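Local atomic coordinates of uncharacterized protein YycE (Bacillus subtilis, PDB entry 1TWU), a protein that is of unknown function but has the vicinal oxygen chelate fold and is a putative relative of glyoxalases and fosfomycin resistance proteins. Residues 19-22 with 23-26; 94-97 with 98-102. All coordinates share one frame; numbering follows the deposited sequence.

Contact 1: 19-22 with 23-26; sequences TGQL and DEII
The first turn of helix 22-32 starts here, with Q21 at the N-cap position. Two backbone bonds close the first turn, one of them from the N-cap residue. I25 N donates to Q21 O at 3.1 Å, lying in the carbonyl plane with a C=O...N angle of 156°. I26 N donates a hydrogen bond to L22 O. Just before the helix, T19 and Q21 form an ST turn: Q21 N donates to T19 OG1 at 3.1 Å. T19 OG1 stands anti to its own backbone N (chi1 -174°). From there it also meets I25 CG1 at 3.4 Å, and the T19 and I25 side chains run past each other in opposite directions. The Q21 and E24 side chains cross at a slant, Q21 CD and OE1 against E24 CB and CG, with Q21 OE1 3.1 Å from E24 CG and the amide and carboxylate planes turned 52° apart. On another face of the turn, L22 CG packs loosely on I26 CD1 at 4.3 Å. D124 holds the polar ends of the loop, bonding T19 OG1 through OD2 and Q21 NE2 through OD1. L22 and I25 rest on F63 of strand 59-66, and L22 and I26 on V50 of strand 47-53.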
# COMPACT_ATOMS: atom_id res chain seq x y z
N THR A 19 -12.55 5.30 -3.49
CA THR A 19 -12.75 6.71 -3.16
C THR A 19 -14.12 7.19 -3.63
O THR A 19 -14.72 6.61 -4.53
CB THR A 19 -11.66 7.63 -3.81
OG1 THR A 19 -11.83 8.97 -3.34
CG2 THR A 19 -11.76 7.63 -5.34
N GLY A 20 -14.61 8.25 -3.01
CA GLY A 20 -15.88 8.81 -3.41
C GLY A 20 -15.62 10.16 -4.06
O GLY A 20 -16.54 10.86 -4.47
N GLN A 21 -14.34 10.53 -4.16
CA GLN A 21 -13.97 11.81 -4.76
C GLN A 21 -12.67 11.63 -5.55
O GLN A 21 -11.61 12.09 -5.14
CB GLN A 21 -13.80 12.86 -3.66
CG GLN A 21 -12.82 12.46 -2.55
CD GLN A 21 -12.70 13.53 -1.48
OE1 GLN A 21 -13.01 14.70 -1.71
NE2 GLN A 21 -12.24 13.14 -0.30
N LEU A 22 -12.78 10.96 -6.70
CA LEU A 22 -11.64 10.68 -7.56
C LEU A 22 -10.96 11.94 -8.11
O LEU A 22 -9.77 11.92 -8.42
CB LEU A 22 -12.06 9.76 -8.71
CG LEU A 22 -10.97 9.08 -9.56
CD1 LEU A 22 -10.08 8.20 -8.71
CD2 LEU A 22 -11.64 8.25 -10.64
N ASP A 23 -11.70 13.03 -8.24
CA ASP A 23 -11.10 14.25 -8.75
C ASP A 23 -10.19 14.86 -7.69
O ASP A 23 -9.12 15.37 -8.02
CB ASP A 23 -12.17 15.24 -9.17
CG ASP A 23 -12.89 14.81 -10.44
OD1 ASP A 23 -12.21 14.43 -11.43
OD2 ASP A 23 -14.14 14.86 -10.45
N GLU A 24 -10.61 14.80 -6.43
CA GLU A 24 -9.81 15.33 -5.34
C GLU A 24 -8.53 14.52 -5.20
O GLU A 24 -7.45 15.06 -4.95
CB GLU A 24 -10.59 15.27 -4.03
CG GLU A 24 -11.67 16.31 -3.94
CD GLU A 24 -11.14 17.70 -4.25
OE1 GLU A 24 -10.04 18.05 -3.76
OE2 GLU A 24 -11.82 18.44 -4.98
N ILE A 25 -8.68 13.20 -5.36
CA ILE A 25 -7.56 12.28 -5.28
C ILE A 25 -6.55 12.60 -6.39
O ILE A 25 -5.33 12.62 -6.15
CB ILE A 25 -8.07 10.81 -5.42
CG1 ILE A 25 -8.82 10.40 -4.16
CG2 ILE A 25 -6.92 9.87 -5.72
CD1 ILE A 25 -7.97 10.37 -2.90
N ILE A 26 -7.05 12.88 -7.59
CA ILE A 26 -6.18 13.21 -8.71
C ILE A 26 -5.40 14.51 -8.47
O ILE A 26 -4.21 14.60 -8.79
CB ILE A 26 -7.00 13.33 -10.02
CG1 ILE A 26 -7.54 11.95 -10.39
CG2 ILE A 26 -6.13 13.88 -11.14
CD1 ILE A 26 -8.49 11.96 -11.56

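Contact 2: 94-97 with 98-102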
# COMPACT_ATOMS: atom_id res chain seq x y z
N ILE A 94 8.32 19.55 -1.09
CA ILE A 94 7.09 18.84 -1.42
C ILE A 94 6.00 19.03 -0.36
O ILE A 94 4.85 19.34 -0.69
CB ILE A 94 7.35 17.32 -1.66
CG1 ILE A 94 6.05 16.65 -2.13
CG2 ILE A 94 7.85 16.64 -0.39
CD1 ILE A 94 5.42 17.31 -3.35
N THR A 95 6.37 18.88 0.91
CA THR A 95 5.39 19.05 1.98
C THR A 95 4.84 20.47 2.01
O THR A 95 3.69 20.70 2.37
CB THR A 95 6.01 18.71 3.36
OG1 THR A 95 7.16 19.53 3.58
CG2 THR A 95 6.40 17.24 3.42
N SER A 96 5.68 21.44 1.63
CA SER A 96 5.28 22.84 1.61
C SER A 96 4.29 23.11 0.49
O SER A 96 3.35 23.88 0.65
CB SER A 96 6.51 23.73 1.43
OG SER A 96 6.13 25.08 1.37
N LYS A 97 4.52 22.48 -0.65
CA LYS A 97 3.65 22.63 -1.80
C LYS A 97 2.26 22.07 -1.49
O LYS A 97 1.24 22.66 -1.85
CB LYS A 97 4.25 21.89 -3.00
CG LYS A 97 3.37 21.89 -4.24
CD LYS A 97 3.98 21.07 -5.37
CE LYS A 97 3.05 21.02 -6.57
NZ LYS A 97 3.62 20.20 -7.69
N LEU A 98 2.22 20.92 -0.81
CA LEU A 98 0.96 20.28 -0.46
C LEU A 98 0.14 21.10 0.54
O LEU A 98 -1.08 21.19 0.43
CB LEU A 98 1.22 18.87 0.11
CG LEU A 98 1.83 17.86 -0.88
CD1 LEU A 98 2.11 16.56 -0.15
CD2 LEU A 98 0.89 17.63 -2.06
N LYS A 99 0.82 21.70 1.52
CA LYS A 99 0.13 22.52 2.52
C LYS A 99 -0.40 23.80 1.87
O LYS A 99 -1.48 24.28 2.21
CB LYS A 99 1.08 22.86 3.68
CG LYS A 99 1.61 21.63 4.41
CD LYS A 99 2.47 22.01 5.60
CE LYS A 99 1.64 22.62 6.71
NZ LYS A 99 2.44 22.85 7.94
N HIS A 100 0.36 24.35 0.92
CA HIS A 100 -0.06 25.56 0.24
C HIS A 100 -1.20 25.26 -0.73
O HIS A 100 -1.94 26.17 -1.13
CB HIS A 100 1.13 26.20 -0.48
CG HIS A 100 2.14 26.78 0.45
ND1 HIS A 100 3.19 27.56 0.03
CD2 HIS A 100 2.26 26.69 1.80
CE1 HIS A 100 3.92 27.93 1.07
NE2 HIS A 100 3.37 27.42 2.16
N MET A 101 -1.34 23.99 -1.10
CA MET A 101 -2.42 23.57 -1.99
C MET A 101 -3.67 23.35 -1.14
O MET A 101 -4.77 23.20 -1.67
CB MET A 101 -2.05 22.29 -2.74
CG MET A 101 -1.11 22.51 -3.93
SD MET A 101 -0.65 21.00 -4.75
CE MET A 101 -2.05 20.74 -5.72
N GLY A 102 -3.50 23.34 0.19
CA GLY A 102 -4.64 23.17 1.08
C GLY A 102 -4.69 21.91 1.94
O GLY A 102 -5.60 21.76 2.75
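I94 and L98 meet on the buried side of helix 88-100. A Schellman motif finishes the helix, with G102 the first residue to leave helical backbone angles. L98 N donates to I94 O at 3.1 Å. I94 CD1 comes to 4.4 Å from L98 CG. Both side chains touch F130 of strand 127-131 and L33, and L98 also touches F28 of helix 22-32. T95, on the same helix, packs on F130 and V118 of the sheet. This is the tightly packed part, and I94 reaches S7 of the second subunit.

The other side is looser and more polar. The lysine chain of K97 is fully extended and lies beside M101, pointing the same way, with K97 CE 4.1 Å from M101 SD. K97 NZ goes on to bond E31 O of helix 22-32. K99 NZ forms a salt bridge with E105. The exposed H100 turns its ring back over the preceding turn, with CG anti to its carbonyl carbon (chi1 -69°). S96 OG approaches the far end of the ring, 3.6 Å from H100 CE1.

At the C-terminal end, M101 N makes only a weak bond to K97 O. G102 has a positive phi (115°), and its N bonds K99 O. S96 O accepts from H100 N and also sits over one face of the same imidazole, 3.1 Å from H100 CG.

In the fold
From the N terminus, strand 12-18 leads into contact 1, which starts helix 22-32. The chain then runs through strands 37-44, 47-53 and 59-66 of the first sheet. Strand 80-84 opens the second sheet, and helix 88-100 follows, ending in contact 2. Both contacts are local, so neither closes a long loop. They come in series and neither nest nor cross. Each sheet has the same strand order, 1-4-3-2, consistent with a duplicated module. Contact 1 begins helix 22-32 and contact 2 finishes helix 88-100. Their centres are 18 Å apart and their nearest atoms about 7 Å. Helix 22-32 links them: R27 bonds M101 O.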